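PDB 3T7V: methylornithine synthase PylB from Methanosarcina barkeri, which catalyses the radical-based isomerization of L-lysine to (3R)-3-methyl-D-ornithine, a step in pyrrolysine biosynthesis, using a [4Fe-4S] cluster and S-adenosyl-L-methionine. Local coordinates for residues Arg48-Arg51 and Asp52-Gly56; Gly39-Arg42 and Leu43-Ala46; Pro338-Gln341 and Ala342-Glu345. One frame throughout, in Å; residues are numbered along the deposited sequence.

In the fold
The three local contacts lie on the periphery of the TIM-barrel fold. Interaction 2 comes first along the chain, then interaction 1; both belong to helix 37-55, their centres are about 14 Å apart, and a salt bridge from Glu41 to Arg48 joins them. This helix packs against helix 258-268 and leads into strand 58-68. Interaction 3 comes near the C-terminus. Its centre is about 15 Å from that of interaction 1 and about 27 Å from that of interaction 2. Strand 58-68 thus ties the two chain ends together: helix 37-55 runs into it, and strand 337-338 pairs with it before helix 341-345, whose Phe344 packs on Phe60.

Interaction 1: residues Arg48-Arg51 and Asp52-Gly56; sequences RKVR and DHYFG
Arg51 and Asp52 form a salt bridge in the last turns of the alpha-helix 37-55, which leads into the first long strand of the TIM-type barrel. The backbone carries the usual i to i+4 ladder: Asp52 N bonds to Arg48 O at 2.8 Å, His53 N to Lys49 O at 3.0 Å, and Phe55 N to Arg51 O at 2.8 Å. After Phe55 the chain leaves the helix at Gly56, whose positive phi of 55° is easily reached by a residue without a side chain.

The ionic contact is side-on. Arg51 NE lies 2.9 Å and Arg51 NH2 3.1 Å from Asp52 OD1, so one carboxylate oxygen takes both donors, from the same face of its plane. Bends at chi2 and chi3 fold the arginine back to its neighbour. Its other terminal nitrogen, NH1, serves the carbonyls of Leu290 and Ala294, so the buried guanidinium has partners on two sides and its rotation is well fixed.

Apolar packing is lighter. Val50 CG1 is 4.4 Å from Tyr54 CD2, and this compact branched side chain fits where helices 13-18 and 258-268 close on the helix. Phe55, at the last turn, brings its ring edge to the Arg51 carbonyl. Further round the helix, the imidazole of His53 turns an edge to the face of the Tyr54 ring, with His53 CD2 over its centre, 3.5 Å above its plane.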
ATOM      1  N   ARG A  48     -12.957  -8.564  11.221  1.00 20.32           N
ATOM      2  CA  ARG A  48     -11.977  -9.356  11.978  1.00 20.56           C
ATOM      3  C   ARG A  48     -12.357 -10.856  11.976  1.00 21.82           C
ATOM      4  O   ARG A  48     -11.468 -11.700  11.936  1.00 23.27           O
ATOM      5  CB  ARG A  48     -11.907  -8.852  13.411  1.00 20.84           C
ATOM      6  CG  ARG A  48     -11.290  -7.482  13.605  1.00 22.34           C
ATOM      7  CD  ARG A  48     -10.924  -7.209  15.074  1.00 23.54           C
ATOM      8  NE  ARG A  48     -12.118  -7.248  15.971  1.00 25.54           N
ATOM      9  CZ  ARG A  48     -12.881  -6.211  16.252  1.00 23.92           C
ATOM     10  NH1 ARG A  48     -12.673  -5.019  15.671  1.00 27.97           N
ATOM     11  NH2 ARG A  48     -13.910  -6.391  17.100  1.00 29.44           N
ATOM     12  N   LYS A  49     -13.653 -11.206  12.021  1.00 22.08           N
ATOM     13  CA  LYS A  49     -14.009 -12.615  11.938  1.00 23.96           C
ATOM     14  C   LYS A  49     -13.497 -13.272  10.660  1.00 22.94           C
ATOM     15  O   LYS A  49     -12.950 -14.374  10.638  1.00 22.84           O
ATOM     16  CB  LYS A  49     -15.537 -12.764  11.995  1.00 26.41           C
ATOM     17  CG  LYS A  49     -15.997 -14.229  12.157  1.00 37.91           C
ATOM     18  CD  LYS A  49     -17.517 -14.411  12.181  1.00 46.22           C
ATOM     19  CE  LYS A  49     -18.132 -13.852  13.449  1.00 62.01           C
ATOM     20  NZ  LYS A  49     -19.630 -13.778  13.341  1.00 80.39           N
ATOM     21  N   VAL A  50     -13.639 -12.546   9.548  1.00 20.26           N
ATOM     22  CA  VAL A  50     -13.226 -13.058   8.238  1.00 19.06           C
ATOM     23  C   VAL A  50     -11.706 -13.150   8.230  1.00 19.44           C
ATOM     24  O   VAL A  50     -11.152 -14.191   7.867  1.00 20.42           O
ATOM     25  CB  VAL A  50     -13.733 -12.103   7.080  1.00 17.83           C
ATOM     26  CG1 VAL A  50     -13.238 -12.621   5.741  1.00 20.90           C
ATOM     27  CG2 VAL A  50     -15.257 -12.123   7.097  1.00 21.47           C
ATOM     28  N   ARG A  51     -11.037 -12.072   8.655  1.00 19.29           N
ATOM     29  CA  ARG A  51      -9.562 -12.100   8.647  1.00 20.17           C
ATOM     30  C   ARG A  51      -8.998 -13.203   9.568  1.00 21.92           C
ATOM     31  O   ARG A  51      -8.069 -13.906   9.191  1.00 22.64           O
ATOM     32  CB  ARG A  51      -9.068 -10.792   9.184  1.00 18.66           C
ATOM     33  CG  ARG A  51      -7.590 -10.492   8.957  1.00 22.35           C
ATOM     34  CD  ARG A  51      -6.756 -10.681  10.173  1.00 26.42           C
ATOM     35  NE  ARG A  51      -7.336 -10.448  11.495  1.00 22.43           N
ATOM     36  CZ  ARG A  51      -7.373  -9.280  12.133  1.00 22.34           C
ATOM     37  NH1 ARG A  51      -6.838  -8.203  11.607  1.00 23.17           N
ATOM     38  NH2 ARG A  51      -7.913  -9.185  13.341  1.00 25.52           N
ATOM     39  N   ASP A  52      -9.650 -13.414  10.719  1.00 21.19           N
ATOM     40  CA  ASP A  52      -9.138 -14.413  11.670  1.00 22.69           C
ATOM     41  C   ASP A  52      -9.349 -15.813  11.105  1.00 22.38           C
ATOM     42  O   ASP A  52      -8.554 -16.713  11.335  1.00 25.60           O
ATOM     43  CB  ASP A  52      -9.864 -14.280  13.025  1.00 25.83           C
ATOM     44  CG  ASP A  52      -9.508 -12.989  13.809  1.00 35.38           C
ATOM     45  OD1 ASP A  52      -8.559 -12.224  13.469  1.00 31.81           O
ATOM     46  OD2 ASP A  52     -10.221 -12.721  14.827  1.00 38.86           O
ATOM     47  N   HIS A  53     -10.426 -16.005  10.346  1.00 21.84           N
ATOM     48  CA  HIS A  53     -10.700 -17.297   9.750  1.00 23.53           C
ATOM     49  C   HIS A  53      -9.593 -17.719   8.837  1.00 25.80           C
ATOM     50  O   HIS A  53      -9.150 -18.870   8.885  1.00 28.25           O
ATOM     51  CB  HIS A  53     -12.018 -17.270   9.020  1.00 24.40           C
ATOM     52  CG  HIS A  53     -12.373 -18.605   8.397  1.00 25.41           C
ATOM     53  ND1 HIS A  53     -12.967 -19.622   9.113  1.00 32.84           N
ATOM     54  CD2 HIS A  53     -12.181 -19.092   7.129  1.00 26.82           C
ATOM     55  CE1 HIS A  53     -13.155 -20.679   8.308  1.00 34.34           C
ATOM     56  NE2 HIS A  53     -12.683 -20.374   7.106  1.00 31.57           N
ATOM     57  N   TYR A  54      -9.128 -16.787   7.973  1.00 23.80           N
ATOM     58  CA  TYR A  54      -8.108 -17.134   6.976  1.00 25.03           C
ATOM     59  C   TYR A  54      -6.673 -16.889   7.422  1.00 26.22           C
ATOM     60  O   TYR A  54      -5.756 -17.514   6.865  1.00 25.20           O
ATOM     61  CB  TYR A  54      -8.364 -16.373   5.676  1.00 23.90           C
ATOM     62  CG  TYR A  54      -9.584 -16.871   4.981  1.00 27.16           C
ATOM     63  CD1 TYR A  54      -9.593 -18.137   4.437  1.00 27.57           C
ATOM     64  CD2 TYR A  54     -10.709 -16.095   4.897  1.00 25.35           C
ATOM     65  CE1 TYR A  54     -10.742 -18.585   3.795  1.00 29.47           C
ATOM     66  CE2 TYR A  54     -11.882 -16.562   4.278  1.00 27.32           C
ATOM     67  CZ  TYR A  54     -11.863 -17.823   3.746  1.00 30.93           C
ATOM     68  OH  TYR A  54     -12.986 -18.320   3.129  1.00 34.04           O
ATOM     69  N   PHE A  55      -6.483 -16.018   8.424  1.00 21.63           N
ATOM     70  CA  PHE A  55      -5.116 -15.622   8.814  1.00 21.11           C
ATOM     71  C   PHE A  55      -4.803 -15.782  10.272  1.00 21.41           C
ATOM     72  O   PHE A  55      -3.654 -15.548  10.721  1.00 23.12           O
ATOM     73  CB  PHE A  55      -4.802 -14.166   8.368  1.00 20.75           C
ATOM     74  CG  PHE A  55      -4.883 -14.005   6.898  1.00 19.46           C
ATOM     75  CD1 PHE A  55      -3.795 -14.404   6.081  1.00 21.59           C
ATOM     76  CD2 PHE A  55      -6.064 -13.561   6.284  1.00 22.13           C
ATOM     77  CE1 PHE A  55      -3.877 -14.280   4.662  1.00 25.08           C
ATOM     78  CE2 PHE A  55      -6.121 -13.484   4.899  1.00 21.23           C
ATOM     79  CZ  PHE A  55      -5.055 -13.790   4.063  1.00 21.71           C
ATOM     80  N   GLY A  56      -5.808 -16.194  11.042  1.00 21.82           N
ATOM     81  CA  GLY A  56      -5.647 -16.192  12.493  1.00 24.27           C
ATOM     82  C   GLY A  56      -5.243 -14.831  13.037  1.00 27.40           C
ATOM     83  O   GLY A  56      -5.669 -13.802  12.535  1.00 27.05           O
TER

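Interaction 2: residues Gly39-Arg42 and Leu43-Ala46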
ATOM      1  N   GLY A  39     -22.701   0.666  14.964  1.00 37.13           N
ATOM      2  CA  GLY A  39     -22.669   0.188  13.569  1.00 36.10           C
ATOM      3  C   GLY A  39     -21.244  -0.049  13.071  1.00 27.72           C
ATOM      4  O   GLY A  39     -20.972  -1.095  12.492  1.00 29.00           O
ATOM      5  N   LEU A  40     -20.346   0.924  13.300  1.00 25.52           N
ATOM      6  CA  LEU A  40     -18.959   0.788  12.883  1.00 25.28           C
ATOM      7  C   LEU A  40     -18.290  -0.331  13.614  1.00 26.19           C
ATOM      8  O   LEU A  40     -17.568  -1.119  12.982  1.00 24.48           O
ATOM      9  CB  LEU A  40     -18.191   2.122  13.022  1.00 26.69           C
ATOM     10  CG  LEU A  40     -18.625   3.207  12.020  1.00 30.28           C
ATOM     11  CD1 LEU A  40     -17.991   4.544  12.457  1.00 34.12           C
ATOM     12  CD2 LEU A  40     -18.248   2.840  10.576  1.00 28.31           C
ATOM     13  N   GLU A  41     -18.547  -0.483  14.919  1.00 25.94           N
ATOM     14  CA  GLU A  41     -17.949  -1.608  15.661  1.00 25.60           C
ATOM     15  C   GLU A  41     -18.459  -2.974  15.135  1.00 25.58           C
ATOM     16  O   GLU A  41     -17.690  -3.938  15.077  1.00 29.53           O
ATOM     17  CB  GLU A  41     -18.162  -1.464  17.188  1.00 30.08           C
ATOM     18  CG  GLU A  41     -17.427  -2.496  17.972  1.00 37.35           C
ATOM     19  CD  GLU A  41     -15.959  -2.585  17.536  1.00 52.04           C
ATOM     20  OE1 GLU A  41     -15.243  -1.544  17.649  1.00 52.81           O
ATOM     21  OE2 GLU A  41     -15.515  -3.676  17.046  1.00 49.49           O
ATOM     22  N   ARG A  42     -19.718  -3.053  14.691  1.00 26.00           N
ATOM     23  CA  ARG A  42     -20.211  -4.316  14.161  1.00 29.28           C
ATOM     24  C   ARG A  42     -19.543  -4.615  12.807  1.00 26.92           C
ATOM     25  O   ARG A  42     -19.238  -5.784  12.479  1.00 28.69           O
ATOM     26  CB  ARG A  42     -21.760  -4.401  14.116  1.00 36.39           C
ATOM     27  CG  ARG A  42     -22.474  -3.751  12.987  1.00 56.23           C
ATOM     28  CD  ARG A  42     -23.611  -4.654  12.507  1.00 77.07           C
ATOM     29  NE  ARG A  42     -24.279  -4.093  11.329  1.00 75.72           N
ATOM     30  CZ  ARG A  42     -23.727  -3.968  10.124  1.00 75.81           C
ATOM     31  NH1 ARG A  42     -22.482  -4.356   9.902  1.00 58.21           N
ATOM     32  NH2 ARG A  42     -24.429  -3.438   9.141  1.00 74.99           N
ATOM     33  N   LEU A  43     -19.261  -3.576  12.046  1.00 22.86           N
ATOM     34  CA  LEU A  43     -18.557  -3.741  10.735  1.00 19.60           C
ATOM     35  C   LEU A  43     -17.097  -4.202  10.988  1.00 19.76           C
ATOM     36  O   LEU A  43     -16.662  -5.186  10.335  1.00 20.02           O
ATOM     37  CB  LEU A  43     -18.593  -2.405   9.977  1.00 20.57           C
ATOM     38  CG  LEU A  43     -17.741  -2.375   8.720  1.00 22.07           C
ATOM     39  CD1 LEU A  43     -18.130  -3.493   7.720  1.00 21.38           C
ATOM     40  CD2 LEU A  43     -17.688  -0.980   8.095  1.00 24.35           C
ATOM     41  N   TYR A  44     -16.390  -3.547  11.903  1.00 19.55           N
ATOM     42  CA  TYR A  44     -15.011  -3.985  12.219  1.00 21.03           C
ATOM     43  C   TYR A  44     -14.965  -5.418  12.736  1.00 21.66           C
ATOM     44  O   TYR A  44     -14.163  -6.182  12.331  1.00 23.89           O
ATOM     45  CB  TYR A  44     -14.336  -3.076  13.244  1.00 22.68           C
ATOM     46  CG  TYR A  44     -14.381  -1.586  12.911  1.00 22.82           C
ATOM     47  CD1 TYR A  44     -14.371  -1.126  11.553  1.00 22.20           C
ATOM     48  CD2 TYR A  44     -14.346  -0.615  13.915  1.00 23.77           C
ATOM     49  CE1 TYR A  44     -14.410   0.234  11.266  1.00 26.13           C
ATOM     50  CE2 TYR A  44     -14.357   0.713  13.615  1.00 27.14           C
ATOM     51  CZ  TYR A  44     -14.388   1.133  12.304  1.00 26.08           C
ATOM     52  OH  TYR A  44     -14.460   2.482  12.097  1.00 29.09           O
ATOM     53  N   SER A  45     -15.911  -5.769  13.629  1.00 22.48           N
ATOM     54  CA  SER A  45     -15.984  -7.122  14.162  1.00 23.12           C
ATOM     55  C   SER A  45     -16.222  -8.147  13.060  1.00 21.97           C
ATOM     56  O   SER A  45     -15.602  -9.213  13.065  1.00 23.75           O
ATOM     57  CB  SER A  45     -17.157  -7.208  15.186  1.00 29.26           C
ATOM     58  OG  SER A  45     -17.192  -8.523  15.694  1.00 40.45           O
ATOM     59  N   ALA A  46     -17.111  -7.851  12.098  1.00 21.55           N
ATOM     60  CA  ALA A  46     -17.328  -8.783  11.004  1.00 21.31           C
ATOM     61  C   ALA A  46     -16.041  -9.011  10.193  1.00 21.51           C
ATOM     62  O   ALA A  46     -15.697 -10.134   9.781  1.00 22.29           O
ATOM     63  CB  ALA A  46     -18.485  -8.286  10.082  1.00 23.28           C
TER
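Leu40 and Tyr44, one turn apart on helix 37-55, lie side by side and point the same way. In this apolar pairing Leu40 CB is 4.0 Å from Tyr44 CZ, and the leucine methyls approach the phenol oxygen. A long aromatic side chain suits the place because it can run back along the preceding turn and still touch Ser263 on helix 258-268. Leu43, buried, turns its branched end to Leu31, Leu34 and Leu267, filling the seam between this helix and its neighbours.

The backbone bonds are regular. Leu43 N meets Gly39 O at 3.0 Å, Ser45 N meets Glu41 O at 2.9 Å, and Ala46 N meets Arg42 O at 3.0 Å. The Tyr44 N to Leu40 O bond, 2.9 Å long, is nearly straight at 170°. That same oxygen sits over one face of the tyrosine ring, offset toward the rim: chi1 of -52° sets CG beside the backbone N, over the preceding turn, and the rotation about chi2 turns a face to that oxygen.

Glu41 approaches the same ring from its edge, loosely. Its chain bends at chi2, bringing OE1 to 4.0 Å from Tyr44 CD2, with carboxylate and ring planes 76° apart. Glu41 OE2 is committed to a salt bridge with Arg48. The arginine's charge would be expected to favour the ionised acid, while the ring edge, at this distance, can add at most a slight electrostatic attraction.

Interaction 3: residues Pro338-Gln341 and Ala342-Glu345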
ATOM      1  N   PRO A 338       3.817 -12.012  14.465  1.00 20.20           N
ATOM      2  CA  PRO A 338       4.219 -12.175  13.087  1.00 18.75           C
ATOM      3  C   PRO A 338       3.995 -13.556  12.550  1.00 19.93           C
ATOM      4  O   PRO A 338       4.227 -14.557  13.262  1.00 20.74           O
ATOM      5  CB  PRO A 338       5.698 -11.756  13.082  1.00 21.15           C
ATOM      6  CG  PRO A 338       5.874 -10.919  14.291  1.00 23.13           C
ATOM      7  CD  PRO A 338       4.910 -11.521  15.317  1.00 21.17           C
ATOM      8  N   ALA A 339       3.574 -13.617  11.262  1.00 17.12           N
ATOM      9  CA  ALA A 339       3.392 -14.871  10.547  1.00 18.76           C
ATOM     10  C   ALA A 339       4.712 -15.614  10.249  1.00 17.39           C
ATOM     11  O   ALA A 339       5.822 -15.031  10.226  1.00 19.25           O
ATOM     12  CB  ALA A 339       2.656 -14.604   9.229  1.00 21.41           C
ATOM     13  N   ARG A 340       4.570 -16.913   9.903  1.00 20.64           N
ATOM     14  CA  ARG A 340       5.725 -17.674   9.411  1.00 19.13           C
ATOM     15  C   ARG A 340       6.010 -17.235   7.955  1.00 20.91           C
ATOM     16  O   ARG A 340       5.077 -16.890   7.205  1.00 19.12           O
ATOM     17  CB  ARG A 340       5.394 -19.144   9.326  1.00 21.22           C
ATOM     18  CG  ARG A 340       5.348 -19.844  10.699  1.00 25.33           C
ATOM     19  CD  ARG A 340       5.341 -21.341  10.436  1.00 25.58           C
ATOM     20  NE  ARG A 340       5.144 -22.031  11.710  1.00 28.48           N
ATOM     21  CZ  ARG A 340       5.249 -23.336  11.829  1.00 26.92           C
ATOM     22  NH1 ARG A 340       5.590 -24.061  10.754  1.00 29.58           N
ATOM     23  NH2 ARG A 340       5.037 -23.879  13.028  1.00 27.90           N
ATOM     24  N   GLN A 341       7.275 -17.281   7.585  1.00 19.28           N
ATOM     25  CA  GLN A 341       7.650 -16.948   6.217  1.00 17.73           C
ATOM     26  C   GLN A 341       6.989 -17.844   5.200  1.00 17.83           C
ATOM     27  O   GLN A 341       6.601 -17.354   4.144  1.00 19.10           O
ATOM     28  CB  GLN A 341       9.170 -17.021   6.086  1.00 22.25           C
ATOM     29  CG  GLN A 341       9.599 -16.327   4.716  1.00 26.46           C
ATOM     30  CD  GLN A 341       9.354 -14.772   4.643  1.00 24.53           C
ATOM     31  OE1 GLN A 341       9.269 -14.128   5.694  1.00 27.73           O
ATOM     32  NE2 GLN A 341       9.254 -14.159   3.427  1.00 19.79           N
ATOM     33  N   ALA A 342       6.807 -19.140   5.489  1.00 21.57           N
ATOM     34  CA  ALA A 342       6.247 -20.018   4.495  1.00 25.11           C
ATOM     35  C   ALA A 342       4.802 -19.646   4.180  1.00 24.30           C
ATOM     36  O   ALA A 342       4.310 -19.874   3.028  1.00 26.41           O
ATOM     37  CB  ALA A 342       6.300 -21.476   4.980  1.00 27.36           C
ATOM     38  N   ASP A 343       4.107 -19.097   5.175  1.00 22.86           N
ATOM     39  CA  ASP A 343       2.712 -18.657   4.971  1.00 23.11           C
ATOM     40  C   ASP A 343       2.628 -17.475   4.059  1.00 22.80           C
ATOM     41  O   ASP A 343       1.727 -17.393   3.271  1.00 23.30           O
ATOM     42  CB  ASP A 343       2.019 -18.431   6.279  1.00 29.28           C
ATOM     43  CG  ASP A 343       1.803 -19.794   7.017  1.00 47.42           C
ATOM     44  OD1 ASP A 343       1.749 -20.877   6.325  1.00 48.19           O
ATOM     45  OD2 ASP A 343       1.716 -19.794   8.257  1.00 51.38           O
ATOM     46  N   PHE A 344       3.624 -16.587   4.159  1.00 19.05           N
ATOM     47  CA  PHE A 344       3.718 -15.480   3.213  1.00 17.41           C
ATOM     48  C   PHE A 344       4.093 -16.004   1.813  1.00 18.72           C
ATOM     49  O   PHE A 344       3.484 -15.589   0.811  1.00 20.55           O
ATOM     50  CB  PHE A 344       4.755 -14.429   3.677  1.00 16.64           C
ATOM     51  CG  PHE A 344       4.688 -13.217   2.810  1.00 15.65           C
ATOM     52  CD1 PHE A 344       5.722 -12.886   1.932  1.00 17.10           C
ATOM     53  CD2 PHE A 344       3.547 -12.369   2.820  1.00 16.65           C
ATOM     54  CE1 PHE A 344       5.640 -11.821   1.048  1.00 19.85           C
ATOM     55  CE2 PHE A 344       3.480 -11.258   1.974  1.00 17.86           C
ATOM     56  CZ  PHE A 344       4.532 -11.003   1.066  1.00 15.99           C
ATOM     57  N   GLU A 345       5.094 -16.871   1.716  1.00 20.29           N
ATOM     58  CA  GLU A 345       5.586 -17.379   0.416  1.00 22.90           C
ATOM     59  C   GLU A 345       4.456 -18.103  -0.319  1.00 23.78           C
ATOM     60  O   GLU A 345       4.456 -18.153  -1.527  1.00 25.55           O
ATOM     61  CB  GLU A 345       6.820 -18.328   0.652  1.00 29.65           C
ATOM     62  CG  GLU A 345       7.984 -17.735   1.463  1.00 43.22           C
ATOM     63  CD  GLU A 345       9.123 -17.080   0.651  1.00 73.97           C
ATOM     64  OE1 GLU A 345       9.265 -17.458  -0.541  1.00 79.79           O
ATOM     65  OE2 GLU A 345       9.902 -16.210   1.196  1.00 50.10           O
TER
HETATM   66  O   HOH W   1       2.009 -18.148  10.010  1.00 35.67           O
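Arg340 is the N-cap of the short helix 341-345, its extended backbone turning into helical geometry at Gln341, and its carbonyl oxygen receives weak hydrogen bonds from Asp343 N at 3.2 Å and Phe344 N at 3.4 Å. The next bond is firmer, from Glu345 N to Gln341 O at 2.9 Å.

Gln341 and Glu345 add a side-chain bond over the same turn. Gln341 NE2 donates to Glu345 OE2 at 3.1 Å with an angle of 161°; the acceptor lies near the amide plane, whereas NE2 sits 23° out of the carboxylate plane on the anti side. Bends at chi2 in both chains bring the groups together. The same NE2 also donates to the carbonyl of His109, so this amide, with its two N-H groups, suits a place between the helix and a neighbouring loop.

Asp343 lies in the first turn, where a negative charge would probably be favoured by the helix dipole and the N-H groups pointing out of the helix start. A water links its OD2 to Arg340 N, although its distance from Asp343 OD2 is unusually short and the details are doubtful. Phe344, buried, stands edge-to-face with Phe60 and packs on His109 and Pro142; its side chain is about 12 Å from the bound 5-amino-D-isoleucine. These partners lie at or just before the starts of barrel strands, so the terminal helix covers the N-terminal end of the TIM-type barrel.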